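Local coordinates for protein histone acetyltransferase HPA2 and related acetyltransferases (Corynebacterium glutamicum ATCC 13032, PDB 2QEC) that probably transfers an acyl group from a donor to an acceptor, as members of the GNAT acetyltransferase family do, although its own substrate is not established, at residues Q11-K16 and G71-V76; Q170-L175 and L193-P198. The protein carries 1 engineered substitution. One frame throughout, in Å; residues are numbered along the deposited sequence. Where two conformers were deposited one is given.

Two joints between helix and strand illustrate how one mixed sheet, that of the GNAT fold, is dressed along its length. Contact 1 sets the first helix, 14-25, against the beginning of strand 73-80; contact 2 lays helix 166-174 over strand 192-197. They occur in series along the chain, on opposite sides of its centre, with their centres 27 Å apart and their nearest atoms about 9 Å apart; they do not touch, although both reach the same sheet. Between their strands run 126-133 and 159-163, the parallel pair that in GNAT relatives receives acetyl-coenzyme A. Strand 73-80 borders the pair on one side and 192-197 on the other; contact 2 has 1,2-ethanediol beside it.

Contact 1: Q11-K16 and G71-V76; sequences QADFPK and GEIVGV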
loop_
_atom_site.group_PDB
_atom_site.type_symbol
_atom_site.label_atom_id
_atom_site.label_comp_id
_atom_site.label_asym_id
_atom_site.label_seq_id
_atom_site.Cartn_x
_atom_site.Cartn_y
_atom_site.Cartn_z
ATOM N N GLN A 11 -17.952 -16.343 -23.813
ATOM C CA GLN A 11 -18.353 -15.255 -24.691
ATOM C C GLN A 11 -19.851 -15.119 -24.824
ATOM O O GLN A 11 -20.365 -14.005 -24.848
ATOM C CB GLN A 11 -17.719 -15.407 -26.069
ATOM C CG GLN A 11 -17.496 -14.067 -26.740
ATOM C CD GLN A 11 -16.312 -14.092 -27.650
ATOM O OE1 GLN A 11 -16.354 -14.701 -28.723
ATOM N NE2 GLN A 11 -15.231 -13.439 -27.228
ATOM N N ALA A 12 -20.544 -16.246 -24.854
ATOM C CA ALA A 12 -22.022 -16.288 -24.980
ATOM C C ALA A 12 -22.726 -15.529 -23.839
ATOM O O ALA A 12 -23.877 -15.070 -23.979
ATOM C CB ALA A 12 -22.474 -17.696 -24.973
ATOM N N ASP A 13 -22.026 -15.427 -22.716
ATOM C CA ASP A 13 -22.536 -14.766 -21.505
ATOM C C ASP A 13 -22.379 -13.247 -21.502
ATOM O O ASP A 13 -22.919 -12.582 -20.623
ATOM C CB ASP A 13 -21.791 -15.273 -20.255
ATOM C CG ASP A 13 -21.894 -16.800 -20.064
ATOM O OD1 ASP A 13 -22.998 -17.336 -20.185
ATOM O OD2 ASP A 13 -20.895 -17.432 -19.722
ATOM N N PHE A 14 -21.619 -12.688 -22.432
ATOM C CA PHE A 14 -21.296 -11.257 -22.352
ATOM C C PHE A 14 -22.531 -10.316 -22.361
ATOM O O PHE A 14 -22.569 -9.392 -21.555
ATOM C CB PHE A 14 -20.253 -10.834 -23.403
ATOM C CG PHE A 14 -18.852 -11.404 -23.180
ATOM C CD1 PHE A 14 -18.527 -12.176 -22.058
ATOM C CD2 PHE A 14 -17.850 -11.132 -24.094
ATOM C CE1 PHE A 14 -17.256 -12.656 -21.874
ATOM C CE2 PHE A 14 -16.572 -11.633 -23.911
ATOM C CZ PHE A 14 -16.278 -12.402 -22.793
ATOM N N PRO A 15 -23.533 -10.528 -23.254
ATOM C CA PRO A 15 -24.724 -9.681 -23.144
ATOM C C PRO A 15 -25.372 -9.606 -21.765
ATOM O O PRO A 15 -25.714 -8.515 -21.307
ATOM C CB PRO A 15 -25.673 -10.283 -24.174
ATOM C CG PRO A 15 -24.788 -10.840 -25.186
ATOM C CD PRO A 15 -23.624 -11.401 -24.423
ATOM N N LYS A 16 -25.537 -10.744 -21.099
ATOM C CA LYS A 16 -26.184 -10.771 -19.792
ATOM C C LYS A 16 -25.296 -10.124 -18.759
ATOM O O LYS A 16 -25.735 -9.438 -17.834
ATOM C CB LYS A 16 -26.488 -12.222 -19.386
ATOM C CG LYS A 16 -27.126 -12.351 -18.010
ATOM C CD LYS A 16 -28.586 -11.890 -18.037
ATOM C CE LYS A 16 -29.123 -11.728 -16.618
ATOM N NZ LYS A 16 -29.074 -13.053 -15.940
ATOM N N GLY A 71 -30.009 -21.457 -12.990
ATOM C CA GLY A 71 -29.014 -21.344 -14.084
ATOM C C GLY A 71 -28.731 -19.941 -14.613
ATOM O O GLY A 71 -27.983 -19.784 -15.579
ATOM N N GLU A 72 -29.340 -18.927 -14.007
ATOM C CA GLU A 72 -29.183 -17.569 -14.522
ATOM C C GLU A 72 -28.050 -16.867 -13.821
ATOM O O GLU A 72 -27.789 -17.097 -12.643
ATOM C CB GLU A 72 -30.477 -16.745 -14.406
ATOM C CG GLU A 72 -31.700 -17.329 -15.123
ATOM C CD GLU A 72 -31.781 -17.076 -16.652
ATOM O OE1 GLU A 72 -31.107 -16.152 -17.175
ATOM O OE2 GLU A 72 -32.543 -17.832 -17.335
ATOM N N ILE A 73 -27.399 -15.989 -14.575
ATOM C CA ILE A 73 -26.314 -15.180 -14.062
ATOM C C ILE A 73 -26.922 -14.103 -13.178
ATOM O O ILE A 73 -27.850 -13.384 -13.589
ATOM C CB ILE A 73 -25.468 -14.569 -15.206
ATOM C CG1 ILE A 73 -24.713 -15.689 -15.947
ATOM C CG2 ILE A 73 -24.533 -13.494 -14.674
ATOM C CD1 ILE A 73 -24.220 -15.290 -17.318
ATOM N N VAL A 74 -26.496 -14.104 -11.918
ATOM C CA VAL A 74 -26.996 -13.177 -10.897
ATOM C C VAL A 74 -25.904 -12.261 -10.325
ATOM O O VAL A 74 -26.182 -11.370 -9.526
ATOM C CB VAL A 74 -27.698 -13.942 -9.725
ATOM C CG1 VAL A 74 -29.006 -14.505 -10.195
ATOM C CG2 VAL A 74 -26.816 -15.026 -9.133
ATOM N N GLY A 75 -24.683 -12.461 -10.765
ATOM C CA GLY A 75 -23.587 -11.575 -10.370
ATOM C C GLY A 75 -22.406 -11.735 -11.280
ATOM O O GLY A 75 -22.265 -12.754 -11.973
ATOM N N VAL A 76 -21.579 -10.703 -11.281
ATOM C CA VAL A 76 -20.373 -10.670 -12.078
ATOM C C VAL A 76 -19.284 -9.912 -11.317
ATOM O O VAL A 76 -19.560 -8.950 -10.578
ATOM C CB VAL A 76 -20.631 -10.091 -13.517
ATOM C CG1 VAL A 76 -21.066 -8.618 -13.503
ATOM C CG2 VAL A 76 -19.424 -10.293 -14.428
HETATM O O HOH W 1 -28.558 -15.748 -17.254
#
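Lys16 and Ile73 join the first helix of the GNAT fold to the start of strand 73-80, and they show how one long side chain can serve both an apolar and a polar contact. The two side chains run past each other in opposite directions, with Lys16 CG lying 3.9 Å from Ile73 CB. Lys16 leaves the helix with CG anti to the backbone N (chi1 178°), then bends at chi2 and again at chi4, which turns its amine back onto the strand. There NZ donates to Ile73 O over 2.7 Å, in the carbonyl plane and on a lone pair, with a C=O...N angle of 135°. A water accepts from the same amine (NZ to water O, 3.0 Å) and from Ile73 N (2.9 Å). Glu72, deposited in two conformers, plays only a doubtful part here. At the other end of Ile73, CD1 meets Asp13 CB at 3.8 Å, the side chains crossing at about a right angle; the Asp13 carboxylate itself turns to Thr10 N and Arg67. Both backbone polar groups of Ile73 are thus satisfied just before the classic beta bulge of Val74 and Gly75 opposite Ala66, and the lysine charge is probably eased by carbonyl and water together.

Contact 2: Q170-L175 and L193-P198; sequences QLYNRL and LAMWKP. With EDO (1,2-ethanediol), chain F.
Tyr172 and Met195, a selenomethionine in this crystal, meet where a beta-alpha-beta crossover passes over the strand inserted within it. Strands 159-163 and 178-183 are joined through helix 166-174, and strand 192-197 runs antiparallel between them, so that the helix rests on it. Met195 is directed toward the helix. With CG anti to the carbonyl carbon (chi1 -51°) and chi2 extended, SE comes to lie 3.9 Å from Tyr172 CB, at the edge of the ring, near its plane, not over a face. The bend at chi3 (85°) then swings the terminal methyl to the helix backbone, a looser approach, with Met195 CE 4.4 Å from Asn173 N. The tyrosine ring itself continues onto Leu161 and Ala163 of strand 159-163, while Asn173 ND2 bonds to Phe177 O.

Two residues along the strand, Lys197 runs alongside Leu175. Its first three torsions are extended (chi1 179°), placing CE 3.5 Å from Leu175 O, a carbonyl oxygen that probably suits the nearby positive charge. A turn at chi4 brings NZ to 1,2-ethanediol, probably from the crystallisation liquor, but the diol is modelled too close to the lysine chain, so its bonding, to O2 as well as O1, is doubtful. The neighbouring Trp196 bonds through NE1 to Pro179 O of the second subunit, so the strand also serves the dimer interface.

Tyr172 belongs to a Leu-Tyr...Gly-Phe sequence, and a second 1,2-ethanediol lies about 3 Å from its side chain; in many relatives a tyrosine here lies near the coenzyme A thiol, although its role in this protein is not established. A helix carrying such a tyrosine, laid across the C-terminal strands, is a hallmark of the GNAT fold.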
loop_
_atom_site.group_PDB
_atom_site.type_symbol
_atom_site.label_atom_id
_atom_site.label_comp_id
_atom_site.label_asym_id
_atom_site.label_seq_id
_atom_site.Cartn_x
_atom_site.Cartn_y
_atom_site.Cartn_z
ATOM N N GLN A 170 -15.768 -2.989 5.744
ATOM C CA GLN A 170 -15.788 -3.927 6.883
ATOM C C GLN A 170 -15.882 -5.395 6.418
ATOM O O GLN A 170 -15.253 -6.287 7.011
ATOM C CB GLN A 170 -16.937 -3.575 7.860
ATOM C CG GLN A 170 -16.641 -2.329 8.624
ATOM C CD GLN A 170 -17.778 -1.865 9.519
ATOM O OE1 GLN A 170 -18.941 -2.224 9.330
ATOM N NE2 GLN A 170 -17.434 -1.042 10.493
ATOM N N LEU A 171 -16.616 -5.622 5.341
ATOM C CA LEU A 171 -16.720 -6.943 4.712
ATOM C C LEU A 171 -15.364 -7.371 4.175
ATOM O O LEU A 171 -14.896 -8.484 4.442
ATOM C CB LEU A 171 -17.763 -6.916 3.584
ATOM C CG LEU A 171 -17.900 -8.122 2.636
ATOM C CD1 LEU A 171 -17.807 -9.477 3.373
ATOM C CD2 LEU A 171 -19.219 -8.044 1.852
ATOM N N TYR A 172 -14.704 -6.461 3.463
ATOM C CA TYR A 172 -13.376 -6.720 2.912
ATOM C C TYR A 172 -12.298 -6.878 3.981
ATOM O O TYR A 172 -11.448 -7.750 3.851
ATOM C CB TYR A 172 -12.993 -5.637 1.902
ATOM C CG TYR A 172 -13.920 -5.552 0.712
ATOM C CD1 TYR A 172 -14.285 -6.687 0.028
ATOM C CD2 TYR A 172 -14.419 -4.319 0.263
ATOM C CE1 TYR A 172 -15.129 -6.618 -1.064
ATOM C CE2 TYR A 172 -15.305 -4.247 -0.836
ATOM C CZ TYR A 172 -15.638 -5.404 -1.497
ATOM O OH TYR A 172 -16.470 -5.385 -2.622
ATOM N N ASN A 173 -12.333 -6.060 5.030
ATOM C CA ASN A 173 -11.468 -6.238 6.192
ATOM C C ASN A 173 -11.595 -7.625 6.834
ATOM O O ASN A 173 -10.608 -8.205 7.247
ATOM C CB ASN A 173 -11.741 -5.132 7.218
ATOM C CG ASN A 173 -10.732 -5.087 8.350
ATOM O OD1 ASN A 173 -11.125 -5.078 9.499
ATOM N ND2 ASN A 173 -9.440 -4.976 8.043
ATOM N N ARG A 174 -12.804 -8.159 6.927
ATOM C CA ARG A 174 -12.986 -9.516 7.466
ATOM C C ARG A 174 -12.406 -10.612 6.536
ATOM O O ARG A 174 -12.087 -11.708 6.991
ATOM C CB ARG A 174 -14.464 -9.768 7.774
ATOM C CG ARG A 174 -14.942 -9.023 9.054
ATOM C CD ARG A 174 -16.306 -9.485 9.508
ATOM N NE ARG A 174 -17.322 -9.261 8.478
ATOM C CZ ARG A 174 -17.993 -8.120 8.292
ATOM N NH1 ARG A 174 -17.766 -7.050 9.062
ATOM N NH2 ARG A 174 -18.900 -8.047 7.319
ATOM N N LEU A 175 -12.263 -10.303 5.245
ATOM C CA LEU A 175 -11.633 -11.210 4.278
ATOM C C LEU A 175 -10.136 -11.027 4.133
ATOM O O LEU A 175 -9.527 -11.641 3.253
ATOM C CB LEU A 175 -12.302 -11.034 2.907
ATOM C CG LEU A 175 -13.779 -11.358 2.894
ATOM C CD1 LEU A 175 -14.420 -10.816 1.620
ATOM C CD2 LEU A 175 -13.979 -12.854 2.996
ATOM N N LEU A 193 -12.420 4.101 -0.084
ATOM C CA LEU A 193 -11.365 3.614 0.804
ATOM C C LEU A 193 -10.555 2.540 0.052
ATOM O O LEU A 193 -11.027 1.441 -0.176
ATOM C CB LEU A 193 -11.964 3.022 2.084
ATOM C CG LEU A 193 -10.898 2.519 3.100
ATOM C CD1 LEU A 193 -9.910 3.569 3.455
ATOM C CD2 LEU A 193 -11.508 1.959 4.344
ATOM N N ALA A 194 -9.344 2.901 -0.369
ATOM C CA ALA A 194 -8.407 1.961 -0.973
ATOM C C ALA A 194 -8.034 0.940 0.067
ATOM O O ALA A 194 -7.716 1.307 1.212
ATOM C CB ALA A 194 -7.124 2.720 -1.401
HETATM N N MSE A 195 -7.974 -0.329 -0.332
HETATM C CA MSE A 195 -7.603 -1.415 0.572
HETATM C C MSE A 195 -6.671 -2.406 -0.125
HETATM O O MSE A 195 -6.622 -2.466 -1.335
HETATM C CB MSE A 195 -8.861 -2.156 1.051
HETATM C CG MSE A 195 -9.923 -1.232 1.610
HETATM SE SE MSE A 195 -11.358 -2.119 2.495
HETATM C CE MSE A 195 -10.447 -2.201 4.009
ATOM N N TRP A 196 -5.951 -3.182 0.693
ATOM C CA TRP A 196 -4.930 -4.096 0.256
ATOM C C TRP A 196 -5.052 -5.402 1.001
ATOM O O TRP A 196 -4.911 -5.416 2.240
ATOM C CB TRP A 196 -3.585 -3.469 0.629
ATOM C CG TRP A 196 -2.312 -4.144 0.179
ATOM C CD1 TRP A 196 -1.396 -4.761 0.969
ATOM C CD2 TRP A 196 -1.785 -4.178 -1.147
ATOM N NE1 TRP A 196 -0.334 -5.194 0.216
ATOM C CE2 TRP A 196 -0.547 -4.852 -1.089
ATOM C CE3 TRP A 196 -2.241 -3.708 -2.382
ATOM C CZ2 TRP A 196 0.241 -5.060 -2.216
ATOM C CZ3 TRP A 196 -1.459 -3.926 -3.511
ATOM C CH2 TRP A 196 -0.232 -4.584 -3.421
ATOM N N LYS A 197 -5.192 -6.499 0.267
ATOM C CA LYS A 197 -4.961 -7.831 0.846
ATOM C C LYS A 197 -3.515 -8.224 0.556
ATOM O O LYS A 197 -3.120 -8.365 -0.601
ATOM C CB LYS A 197 -5.946 -8.864 0.312
ATOM C CG LYS A 197 -5.700 -10.243 0.884
ATOM C CD LYS A 197 -6.875 -11.147 0.760
ATOM C CE LYS A 197 -6.663 -12.485 1.470
ATOM N NZ LYS A 197 -5.338 -13.163 1.208
ATOM N N PRO A 198 -2.689 -8.348 1.621
ATOM C CA PRO A 198 -1.273 -8.485 1.371
ATOM C C PRO A 198 -0.867 -9.820 0.776
ATOM O O PRO A 198 -1.610 -10.801 0.907
ATOM C CB PRO A 198 -0.625 -8.281 2.738
ATOM C CG PRO A 198 -1.696 -8.479 3.737
ATOM C CD PRO A 198 -3.041 -8.356 3.052
HETATM C C1 EDO F . -4.830 -13.161 -2.145
HETATM O O1 EDO F . -4.840 -12.335 -0.986
HETATM C C2 EDO F . -5.811 -14.331 -2.110
HETATM O O2 EDO F . -5.856 -15.043 -0.880
#